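Local coordinates for hypothetical protein XCC3642 (Xanthomonas campestris pv. campestris, PDB 2E12) that is of unknown function but adopts a novel variant of the Sm-like fold, whose better-known members commonly bind RNA, at residues 25-36 and 83-93; 41-52 and 63-71. All coordinates share one frame; numbering follows the deposited sequence.

Contact 1 (25-36 and 83-93); sequences LDGQERVRIELD and MDRIVAVHPMP
Strands 30-35 and 86-91 run antiparallel with their axes at 158°, R32 facing H90 and E34 facing A88 as hydrogen-bonded pairs, with I33 set against V89 between them. Past E34 the register slips by one residue in a classic beta bulge. E34 O takes the N-H of V87 at an N-to-O distance of 2.6 Å and, in a longer and more bent bond, that of A88, whose N lies 3.3 Å from the same oxygen; both donors arrive from one face of the carbonyl plane. Beyond the bulge D36 N bonds to R85 O.

On the face carrying I33 and V89 the contact is apolar. L25, in the loop just ahead of the D26-E29 turn, reaches in with both branches: CD1 meets M83 CE tip to tip at 4.1 Å and also approaches the end of I86, while CD2 lies 3.9 Å from V89 CG1. Set anti to the V89 backbone N (chi1 176°), this CG1 also comes near V31 CB. I33 CG2 packs on I86 CG1 at 3.7 Å. In Sm-like barrels the first and last strands pair in this way, and here W21 of helix 12-23 touches M83, I86 and V89.

The other face is more polar. E34 lays its extended chain alongside the A88 methyl, E34 CD being 3.6 Å from A88 CB, and OE1 lies loosely off the edge of the H90 ring. Off the sheet faces, beyond the bulge, D36 OD2 sits over one face of the R85 guanidinium, 2.9 Å from R85 NH2, with the carboxylate and guanidinium planes 76° apart. Because that oxygen lies well out of the guanidinium plane, no N-H points at it and the salt bridge rests on charge alone. D84, a more distant charge partner of R85, hydrogen-bonds Y9 through OD1.

Contact 2 (41-52 and 63-71); sequences IAGTVAVRPTIQ and SNGQLRIDH
T44 and D70 exchange two backbone hydrogen bonds, and A46 N adds a third to R68 O at 3.0 Å. At the far end Q52 and N64 form a second hydrogen-bonded pair. Between these paired ends the two strands separate, and water takes over the bridging. One water joins V47 O to R68 N; a second joins T50 O to Q66 N; a third accepts weakly from T50 N and donates to Q66 O, 2.8 Å away.

Charged groups gather on the side of T44 and D70. R68 grips D70 side-on with two nitrogens: NE points almost straight at OD1 (171° at the hydrogen, 2.8 Å from NE to OD1), in the guanidinium plane and on the syn lone pair, whereas NH2 meets OD2 from a tilted position. With CG opposite the backbone N (chi1 180°) and a bend at chi3, the R68 chain runs alongside the A46 methyl, which lies over one guanidinium face, its CB 3.2 Å from R68 NE, and also touches D70 OD2. Near the corner at G43, the ring edge of H71 closely approaches A42 O, CD2 being 3.2 Å from that oxygen.

Apolar contacts fill the opposite side. L67 crosses V45 at about a right angle and lies side by side with P49; its CD1 touches V45 CG1 and, 4.1 Å away, P49 CG. I41 and I69 slide past each other, and I69 CG2 closes to 3.7 Å on G43 CA, at a residue with no side chain to intervene.

G43 marks the corner where the chain leaves one sheet for the other. Together, strand 40-42 and the interrupted strand 44-55 of the hairpin with 61-70 resemble the strongly bent second strand of Sm-like barrels.

In the fold
The two contacts illustrate how two sheets sharing a turning chain can form what is probably a small Sm-like barrel. Contact 1 pairs strands distant in sequence; contact 2 mainly pairs the arms of a hairpin, with the end of strand 40-42 joining at the corner. Both are partly buried, but contact 2 lies nearer the centre of the chain, and several touching residues of contact 1 are exposed against one in contact 2. They meet directly: I33 N probably bonds to I41 O, and Q28 N to V45 O, while L25 and I33 pack on L67. Each has an apolar side turned to this shared interior. Contact 1 meets its irregularity with backbone atoms alone, contact 2 with solvent.

Contact 1 (25-36 and 83-93)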
loop_
_atom_site.group_PDB
_atom_site.type_symbol
_atom_site.label_atom_id
_atom_site.label_comp_id
_atom_site.label_asym_id
_atom_site.label_seq_id
_atom_site.Cartn_x
_atom_site.Cartn_y
_atom_site.Cartn_z
ATOM N N LEU A 25 -0.485 -0.818 -11.929
ATOM C CA LEU A 25 -1.313 -0.579 -13.109
ATOM C C LEU A 25 -0.895 0.685 -13.847
ATOM O O LEU A 25 -1.723 1.560 -14.118
ATOM C CB LEU A 25 -2.790 -0.456 -12.710
ATOM C CG LEU A 25 -3.512 -1.723 -12.247
ATOM C CD1 LEU A 25 -4.848 -1.369 -11.612
ATOM C CD2 LEU A 25 -3.710 -2.648 -13.432
ATOM N N ASP A 26 0.386 0.783 -14.179
ATOM C CA ASP A 26 0.864 1.963 -14.874
ATOM C C ASP A 26 0.233 2.102 -16.269
ATOM O O ASP A 26 -0.123 1.113 -16.917
ATOM C CB ASP A 26 2.391 1.935 -14.980
ATOM C CG ASP A 26 2.961 3.269 -15.415
ATOM O OD1 ASP A 26 4.146 3.307 -15.822
ATOM O OD2 ASP A 26 2.229 4.292 -15.346
ATOM N N GLY A 27 0.092 3.345 -16.721
ATOM C CA GLY A 27 -0.492 3.592 -18.028
ATOM C C GLY A 27 0.125 2.754 -19.136
ATOM O O GLY A 27 1.357 2.656 -19.244
ATOM N N GLN A 28 -0.748 2.130 -19.935
ATOM C CA GLN A 28 -0.377 1.296 -21.087
ATOM C C GLN A 28 0.271 -0.056 -20.793
ATOM O O GLN A 28 0.685 -0.747 -21.717
ATOM C CB GLN A 28 0.527 2.088 -22.052
ATOM C CG GLN A 28 -0.165 3.248 -22.760
ATOM C CD GLN A 28 -1.349 2.804 -23.612
ATOM O OE1 GLN A 28 -1.180 2.157 -24.639
ATOM N NE2 GLN A 28 -2.554 3.154 -23.182
ATOM N N GLU A 29 0.358 -0.447 -19.521
ATOM C CA GLU A 29 0.972 -1.726 -19.174
ATOM C C GLU A 29 -0.022 -2.862 -19.393
ATOM O O GLU A 29 -1.214 -2.721 -19.112
ATOM C CB GLU A 29 1.430 -1.706 -17.711
ATOM C CG GLU A 29 2.335 -2.856 -17.288
ATOM C CD GLU A 29 3.792 -2.676 -17.700
ATOM O OE1 GLU A 29 4.267 -3.479 -18.541
ATOM O OE2 GLU A 29 4.469 -1.747 -17.188
ATOM N N ARG A 30 0.468 -3.981 -19.908
ATOM C CA ARG A 30 -0.388 -5.139 -20.157
ATOM C C ARG A 30 -0.406 -6.003 -18.908
ATOM O O ARG A 30 0.648 -6.401 -18.402
ATOM C CB ARG A 30 0.141 -5.933 -21.343
ATOM C CG ARG A 30 -0.133 -5.281 -22.690
ATOM C CD ARG A 30 0.640 -5.975 -23.795
ATOM N NE ARG A 30 0.216 -7.358 -24.007
ATOM C CZ ARG A 30 1.009 -8.299 -24.502
ATOM N NH1 ARG A 30 2.257 -7.993 -24.827
ATOM N NH2 ARG A 30 0.559 -9.536 -24.669
ATOM N N VAL A 31 -1.601 -6.278 -18.398
ATOM C CA VAL A 31 -1.719 -7.070 -17.187
ATOM C C VAL A 31 -2.948 -7.964 -17.200
ATOM O O VAL A 31 -3.815 -7.846 -18.069
ATOM C CB VAL A 31 -1.813 -6.155 -15.950
ATOM C CG1 VAL A 31 -0.605 -5.237 -15.878
ATOM C CG2 VAL A 31 -3.088 -5.329 -16.024
ATOM N N ARG A 32 -2.991 -8.881 -16.244
ATOM C CA ARG A 32 -4.132 -9.774 -16.082
ATOM C C ARG A 32 -4.557 -9.449 -14.662
ATOM O O ARG A 32 -3.716 -9.387 -13.761
ATOM C CB ARG A 32 -3.716 -11.237 -16.186
ATOM C CG ARG A 32 -4.800 -12.165 -16.725
ATOM C CD ARG A 32 -4.173 -13.444 -17.281
ATOM N NE ARG A 32 -3.157 -13.996 -16.386
ATOM C CZ ARG A 32 -3.400 -14.447 -15.158
ATOM N NH1 ARG A 32 -4.632 -14.418 -14.666
ATOM N NH2 ARG A 32 -2.408 -14.917 -14.416
ATOM N N ILE A 33 -5.852 -9.236 -14.470
ATOM C CA ILE A 33 -6.382 -8.858 -13.169
ATOM C C ILE A 33 -7.320 -9.876 -12.539
ATOM O O ILE A 33 -8.150 -10.460 -13.224
ATOM C CB ILE A 33 -7.142 -7.528 -13.298
ATOM C CG1 ILE A 33 -6.221 -6.478 -13.928
ATOM C CG2 ILE A 33 -7.652 -7.071 -11.935
ATOM C CD1 ILE A 33 -6.920 -5.181 -14.284
ATOM N N GLU A 34 -7.176 -10.077 -11.231
ATOM C CA GLU A 34 -8.047 -10.984 -10.489
ATOM C C GLU A 34 -9.065 -10.115 -9.740
ATOM O O GLU A 34 -8.682 -9.222 -8.981
ATOM C CB GLU A 34 -7.251 -11.831 -9.486
ATOM C CG GLU A 34 -6.279 -12.822 -10.122
ATOM C CD GLU A 34 -5.761 -13.855 -9.127
ATOM O OE1 GLU A 34 -4.857 -14.641 -9.488
ATOM O OE2 GLU A 34 -6.266 -13.883 -7.983
ATOM N N LEU A 35 -10.353 -10.384 -9.964
ATOM C CA LEU A 35 -11.458 -9.643 -9.344
ATOM C C LEU A 35 -12.119 -10.454 -8.228
ATOM O O LEU A 35 -12.098 -11.679 -8.264
ATOM C CB LEU A 35 -12.503 -9.294 -10.406
ATOM C CG LEU A 35 -12.040 -8.404 -11.563
ATOM C CD1 LEU A 35 -13.028 -8.493 -12.706
ATOM C CD2 LEU A 35 -11.886 -6.970 -11.082
ATOM N N ASP A 36 -12.733 -9.767 -7.263
ATOM C CA ASP A 36 -13.375 -10.439 -6.122
ATOM C C ASP A 36 -14.662 -11.224 -6.393
ATOM O O ASP A 36 -15.279 -11.741 -5.464
ATOM C CB ASP A 36 -13.617 -9.434 -4.982
ATOM C CG ASP A 36 -14.649 -8.371 -5.330
ATOM O OD1 ASP A 36 -15.267 -8.454 -6.407
ATOM O OD2 ASP A 36 -14.846 -7.448 -4.512
ATOM N N MET A 83 -11.987 -0.033 -8.836
ATOM C CA MET A 83 -10.826 -0.726 -8.285
ATOM C C MET A 83 -10.954 -1.493 -6.967
ATOM O O MET A 83 -10.116 -2.347 -6.682
ATOM C CB MET A 83 -9.649 0.251 -8.221
ATOM C CG MET A 83 -9.030 0.514 -9.593
ATOM S SD MET A 83 -8.024 2.015 -9.688
ATOM C CE MET A 83 -6.459 1.419 -9.054
ATOM N N ASP A 84 -11.979 -1.216 -6.167
ATOM C CA ASP A 84 -12.144 -1.953 -4.910
ATOM C C ASP A 84 -12.494 -3.424 -5.163
ATOM O O ASP A 84 -12.543 -4.234 -4.237
ATOM C CB ASP A 84 -13.238 -1.322 -4.042
ATOM C CG ASP A 84 -14.569 -1.187 -4.767
ATOM O OD1 ASP A 84 -15.595 -0.984 -4.083
ATOM O OD2 ASP A 84 -14.592 -1.275 -6.010
ATOM N N ARG A 85 -12.734 -3.766 -6.422
ATOM C CA ARG A 85 -13.089 -5.134 -6.799
ATOM C C ARG A 85 -11.863 -6.005 -7.105
ATOM O O ARG A 85 -11.988 -7.214 -7.316
ATOM C CB ARG A 85 -14.005 -5.110 -8.025
ATOM C CG ARG A 85 -15.193 -4.155 -7.917
ATOM C CD ARG A 85 -16.285 -4.654 -6.962
ATOM N NE ARG A 85 -15.848 -4.727 -5.569
ATOM C CZ ARG A 85 -16.626 -5.112 -4.561
ATOM N NH1 ARG A 85 -17.885 -5.460 -4.787
ATOM N NH2 ARG A 85 -16.145 -5.152 -3.326
ATOM N N ILE A 86 -10.681 -5.396 -7.124
ATOM C CA ILE A 86 -9.446 -6.121 -7.439
ATOM C C ILE A 86 -8.821 -6.898 -6.295
ATOM O O ILE A 86 -8.731 -6.404 -5.180
ATOM C CB ILE A 86 -8.374 -5.167 -8.004
ATOM C CG1 ILE A 86 -8.841 -4.655 -9.370
ATOM C CG2 ILE A 86 -7.011 -5.881 -8.069
ATOM C CD1 ILE A 86 -7.968 -3.587 -9.994
ATOM N N VAL A 87 -8.357 -8.106 -6.612
ATOM C CA VAL A 87 -7.725 -9.006 -5.649
ATOM C C VAL A 87 -6.252 -9.277 -5.992
ATOM O O VAL A 87 -5.441 -9.589 -5.114
ATOM C CB VAL A 87 -8.484 -10.349 -5.608
ATOM C CG1 VAL A 87 -7.899 -11.254 -4.548
ATOM C CG2 VAL A 87 -9.950 -10.095 -5.342
ATOM N N ALA A 88 -5.903 -9.155 -7.267
ATOM C CA ALA A 88 -4.526 -9.395 -7.688
ATOM C C ALA A 88 -4.251 -8.789 -9.062
ATOM O O ALA A 88 -5.154 -8.667 -9.884
ATOM C CB ALA A 88 -4.245 -10.900 -7.718
ATOM N N VAL A 89 -2.997 -8.414 -9.296
ATOM C CA VAL A 89 -2.582 -7.834 -10.567
ATOM C C VAL A 89 -1.226 -8.410 -10.942
ATOM O O VAL A 89 -0.249 -8.210 -10.222
ATOM C CB VAL A 89 -2.443 -6.298 -10.479
ATOM C CG1 VAL A 89 -1.921 -5.752 -11.798
ATOM C CG2 VAL A 89 -3.786 -5.662 -10.132
ATOM N N HIS A 90 -1.167 -9.133 -12.057
ATOM C CA HIS A 90 0.089 -9.722 -12.506
ATOM C C HIS A 90 0.453 -9.238 -13.911
ATOM O O HIS A 90 -0.411 -9.097 -14.774
ATOM C CB HIS A 90 -0.015 -11.247 -12.444
ATOM C CG HIS A 90 -0.153 -11.775 -11.048
ATOM N ND1 HIS A 90 0.860 -11.687 -10.117
ATOM C CD2 HIS A 90 -1.200 -12.346 -10.409
ATOM C CE1 HIS A 90 0.443 -12.179 -8.965
ATOM N NE2 HIS A 90 -0.805 -12.587 -9.115
ATOM N N PRO A 91 1.739 -8.960 -14.151
ATOM C CA PRO A 91 2.221 -8.481 -15.451
ATOM C C PRO A 91 2.376 -9.583 -16.502
ATOM O O PRO A 91 2.230 -10.758 -16.186
ATOM C CB PRO A 91 3.556 -7.862 -15.092
ATOM C CG PRO A 91 4.070 -8.847 -14.079
ATOM C CD PRO A 91 2.857 -9.090 -13.198
ATOM N N MET A 92 2.653 -9.175 -17.747
ATOM C CA MET A 92 2.893 -10.065 -18.895
ATOM C C MET A 92 1.706 -10.433 -19.801
ATOM O O MET A 92 1.871 -10.563 -21.024
ATOM C CB MET A 92 3.613 -11.343 -18.438
ATOM C CG MET A 92 4.159 -12.202 -19.574
ATOM S SD MET A 92 5.307 -11.331 -20.648
ATOM C CE MET A 92 6.849 -11.960 -20.077
ATOM N N PRO A 93 0.501 -10.624 -19.236
ATOM C CA PRO A 93 -0.623 -10.972 -20.111
ATOM C C PRO A 93 -1.281 -9.736 -20.723
ATOM O O PRO A 93 -2.525 -9.704 -20.801
ATOM C CB PRO A 93 -1.560 -11.721 -19.174
ATOM C CG PRO A 93 -1.325 -11.026 -17.885
ATOM C CD PRO A 93 0.162 -10.905 -17.830
#

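Contact 2 (41-52 and 63-71)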
loop_
_atom_site.group_PDB
_atom_site.type_symbol
_atom_site.label_atom_id
_atom_site.label_comp_id
_atom_site.label_asym_id
_atom_site.label_seq_id
_atom_site.Cartn_x
_atom_site.Cartn_y
_atom_site.Cartn_z
ATOM N N ILE A 41 -10.037 -10.100 -15.875
ATOM C CA ILE A 41 -9.972 -9.385 -17.142
ATOM C C ILE A 41 -8.515 -9.141 -17.486
ATOM O O ILE A 41 -7.694 -8.890 -16.608
ATOM C CB ILE A 41 -10.715 -8.028 -17.062
ATOM C CG1 ILE A 41 -10.639 -7.317 -18.416
ATOM C CG2 ILE A 41 -10.101 -7.155 -15.969
ATOM C CD1 ILE A 41 -11.527 -6.092 -18.529
ATOM N N ALA A 42 -8.191 -9.229 -18.766
ATOM C CA ALA A 42 -6.826 -9.011 -19.211
ATOM C C ALA A 42 -6.855 -7.990 -20.329
ATOM O O ALA A 42 -7.821 -7.924 -21.085
ATOM C CB ALA A 42 -6.230 -10.300 -19.706
ATOM N N GLY A 43 -5.802 -7.187 -20.417
ATOM C CA GLY A 43 -5.749 -6.186 -21.456
ATOM C C GLY A 43 -4.745 -5.103 -21.181
ATOM O O GLY A 43 -3.788 -5.299 -20.416
ATOM N N THR A 44 -4.960 -3.948 -21.800
ATOM C CA THR A 44 -4.052 -2.831 -21.599
ATOM C C THR A 44 -4.676 -1.722 -20.758
ATOM O O THR A 44 -5.816 -1.313 -20.987
ATOM C CB THR A 44 -3.599 -2.231 -22.948
ATOM O OG1 THR A 44 -3.233 -3.281 -23.849
ATOM C CG2 THR A 44 -2.380 -1.339 -22.740
ATOM N N VAL A 45 -3.923 -1.263 -19.764
ATOM C CA VAL A 45 -4.345 -0.159 -18.901
ATOM C C VAL A 45 -4.416 1.070 -19.813
ATOM O O VAL A 45 -3.387 1.556 -20.262
ATOM C CB VAL A 45 -3.295 0.131 -17.805
ATOM C CG1 VAL A 45 -3.770 1.299 -16.918
ATOM C CG2 VAL A 45 -3.055 -1.121 -16.960
ATOM N N ALA A 46 -5.622 1.571 -20.075
ATOM C CA ALA A 46 -5.780 2.735 -20.951
ATOM C C ALA A 46 -5.033 3.965 -20.440
ATOM O O ALA A 46 -4.346 4.639 -21.193
ATOM C CB ALA A 46 -7.267 3.064 -21.126
ATOM N N VAL A 47 -5.172 4.254 -19.151
ATOM C CA VAL A 47 -4.515 5.409 -18.557
ATOM C C VAL A 47 -4.261 5.091 -17.079
ATOM O O VAL A 47 -5.080 4.426 -16.447
ATOM C CB VAL A 47 -5.409 6.667 -18.711
ATOM C CG1 VAL A 47 -6.694 6.505 -17.902
ATOM C CG2 VAL A 47 -4.656 7.914 -18.290
ATOM N N ARG A 48 -3.127 5.534 -16.531
ATOM C CA ARG A 48 -2.833 5.254 -15.124
ATOM C C ARG A 48 -4.005 5.773 -14.303
ATOM O O ARG A 48 -4.381 6.939 -14.419
ATOM C CB ARG A 48 -1.539 5.947 -14.671
ATOM C CG ARG A 48 -1.214 5.709 -13.191
ATOM C CD ARG A 48 -0.007 6.521 -12.713
ATOM N NE ARG A 48 1.254 6.047 -13.278
ATOM C CZ ARG A 48 2.446 6.556 -12.980
ATOM N NH1 ARG A 48 2.548 7.559 -12.120
ATOM N NH2 ARG A 48 3.540 6.062 -13.544
ATOM N N PRO A 49 -4.613 4.905 -13.478
ATOM C CA PRO A 49 -5.753 5.327 -12.656
ATOM C C PRO A 49 -5.324 6.156 -11.452
ATOM O O PRO A 49 -4.146 6.182 -11.090
ATOM C CB PRO A 49 -6.390 4.004 -12.256
ATOM C CG PRO A 49 -5.208 3.099 -12.130
ATOM C CD PRO A 49 -4.386 3.453 -13.353
ATOM N N THR A 50 -6.289 6.834 -10.838
ATOM C CA THR A 50 -6.008 7.670 -9.676
ATOM C C THR A 50 -7.029 7.390 -8.584
ATOM O O THR A 50 -8.189 7.098 -8.877
ATOM C CB THR A 50 -6.096 9.160 -10.046
ATOM O OG1 THR A 50 -7.444 9.478 -10.411
ATOM C CG2 THR A 50 -5.177 9.471 -11.221
ATOM N N ILE A 51 -6.598 7.462 -7.331
ATOM C CA ILE A 51 -7.511 7.240 -6.214
ATOM C C ILE A 51 -8.102 8.603 -5.863
ATOM O O ILE A 51 -7.363 9.586 -5.735
ATOM C CB ILE A 51 -6.770 6.661 -4.983
ATOM C CG1 ILE A 51 -6.085 5.343 -5.362
ATOM C CG2 ILE A 51 -7.748 6.433 -3.843
ATOM C CD1 ILE A 51 -7.023 4.276 -5.914
ATOM N N GLN A 52 -9.428 8.668 -5.738
ATOM C CA GLN A 52 -10.112 9.924 -5.432
ATOM C C GLN A 52 -11.189 9.787 -4.363
ATOM O O GLN A 52 -11.432 8.703 -3.830
ATOM C CB GLN A 52 -10.777 10.483 -6.689
ATOM C CG GLN A 52 -9.877 10.615 -7.898
ATOM C CD GLN A 52 -10.661 10.832 -9.178
ATOM O OE1 GLN A 52 -11.533 11.697 -9.247
ATOM N NE2 GLN A 52 -10.350 10.049 -10.201
ATOM N N SER A 63 -12.677 6.851 -0.231
ATOM C CA SER A 63 -11.801 6.660 -1.380
ATOM C C SER A 63 -12.152 5.470 -2.262
ATOM O O SER A 63 -12.760 4.503 -1.819
ATOM C CB SER A 63 -10.353 6.528 -0.911
ATOM O OG SER A 63 -9.909 7.742 -0.337
ATOM N N ASN A 64 -11.756 5.571 -3.528
ATOM C CA ASN A 64 -11.971 4.530 -4.527
ATOM C C ASN A 64 -11.342 5.012 -5.835
ATOM O O ASN A 64 -10.721 6.071 -5.870
ATOM C CB ASN A 64 -13.461 4.283 -4.739
ATOM C CG ASN A 64 -13.755 2.871 -5.209
ATOM O OD1 ASN A 64 -12.907 2.212 -5.810
ATOM N ND2 ASN A 64 -14.966 2.412 -4.961
ATOM N N GLY A 65 -11.505 4.236 -6.903
ATOM C CA GLY A 65 -10.945 4.622 -8.192
ATOM C C GLY A 65 -11.565 3.873 -9.360
ATOM O O GLY A 65 -12.159 2.806 -9.188
ATOM N N GLN A 66 -11.424 4.433 -10.560
ATOM C CA GLN A 66 -11.975 3.819 -11.757
ATOM C C GLN A 66 -10.857 3.481 -12.722
ATOM O O GLN A 66 -9.995 4.312 -12.998
ATOM C CB GLN A 66 -12.988 4.765 -12.418
ATOM C CG GLN A 66 -14.204 5.053 -11.525
ATOM C CD GLN A 66 -15.185 6.032 -12.150
ATOM O OE1 GLN A 66 -15.889 5.695 -13.096
ATOM N NE2 GLN A 66 -15.223 7.254 -11.628
ATOM N N LEU A 67 -10.893 2.249 -13.225
ATOM C CA LEU A 67 -9.901 1.717 -14.159
ATOM C C LEU A 67 -10.547 1.377 -15.497
ATOM O O LEU A 67 -11.630 0.789 -15.545
ATOM C CB LEU A 67 -9.280 0.448 -13.576
ATOM C CG LEU A 67 -8.315 -0.402 -14.404
ATOM C CD1 LEU A 67 -7.025 0.352 -14.631
ATOM C CD2 LEU A 67 -8.030 -1.702 -13.667
ATOM N N ARG A 68 -9.879 1.777 -16.573
ATOM C CA ARG A 68 -10.334 1.507 -17.928
ATOM C C ARG A 68 -9.311 0.578 -18.577
ATOM O O ARG A 68 -8.106 0.847 -18.549
ATOM C CB ARG A 68 -10.428 2.803 -18.742
ATOM C CG ARG A 68 -10.897 2.600 -20.180
ATOM C CD ARG A 68 -10.755 3.893 -20.991
ATOM N NE ARG A 68 -10.209 3.648 -22.318
ATOM C CZ ARG A 68 -9.817 4.594 -23.163
ATOM N NH1 ARG A 68 -9.909 5.882 -22.835
ATOM N NH2 ARG A 68 -9.300 4.251 -24.331
ATOM N N ILE A 69 -9.794 -0.522 -19.143
ATOM C CA ILE A 69 -8.934 -1.494 -19.803
ATOM C C ILE A 69 -9.421 -1.586 -21.242
ATOM O O ILE A 69 -10.621 -1.680 -21.478
ATOM C CB ILE A 69 -9.076 -2.903 -19.164
ATOM C CG1 ILE A 69 -8.849 -2.816 -17.662
ATOM C CG2 ILE A 69 -8.080 -3.884 -19.790
ATOM C CD1 ILE A 69 -7.502 -2.227 -17.305
ATOM N N ASP A 70 -8.498 -1.543 -22.193
ATOM C CA ASP A 70 -8.860 -1.676 -23.591
ATOM C C ASP A 70 -8.122 -2.891 -24.114
ATOM O O ASP A 70 -7.249 -3.442 -23.451
ATOM C CB ASP A 70 -8.405 -0.490 -24.440
ATOM C CG ASP A 70 -8.706 0.850 -23.821
ATOM O OD1 ASP A 70 -9.687 0.982 -23.055
ATOM O OD2 ASP A 70 -7.945 1.792 -24.128
ATOM N N HIS A 71 -8.482 -3.315 -25.314
ATOM C CA HIS A 71 -7.797 -4.422 -25.955
ATOM C C HIS A 71 -8.115 -4.472 -27.427
ATOM O O HIS A 71 -8.484 -3.452 -28.028
ATOM C CB HIS A 71 -8.087 -5.797 -25.315
ATOM C CG HIS A 71 -9.327 -5.862 -24.478
ATOM N ND1 HIS A 71 -10.434 -5.070 -24.703
ATOM C CD2 HIS A 71 -9.646 -6.662 -23.431
ATOM C CE1 HIS A 71 -11.377 -5.375 -23.830
ATOM N NE2 HIS A 71 -10.924 -6.337 -23.046
HETATM O O HOH W 1 -7.855 3.947 -15.935
HETATM O O HOH W 2 -10.718 7.240 -10.468
HETATM O O HOH W 3 -9.006 6.945 -12.728
#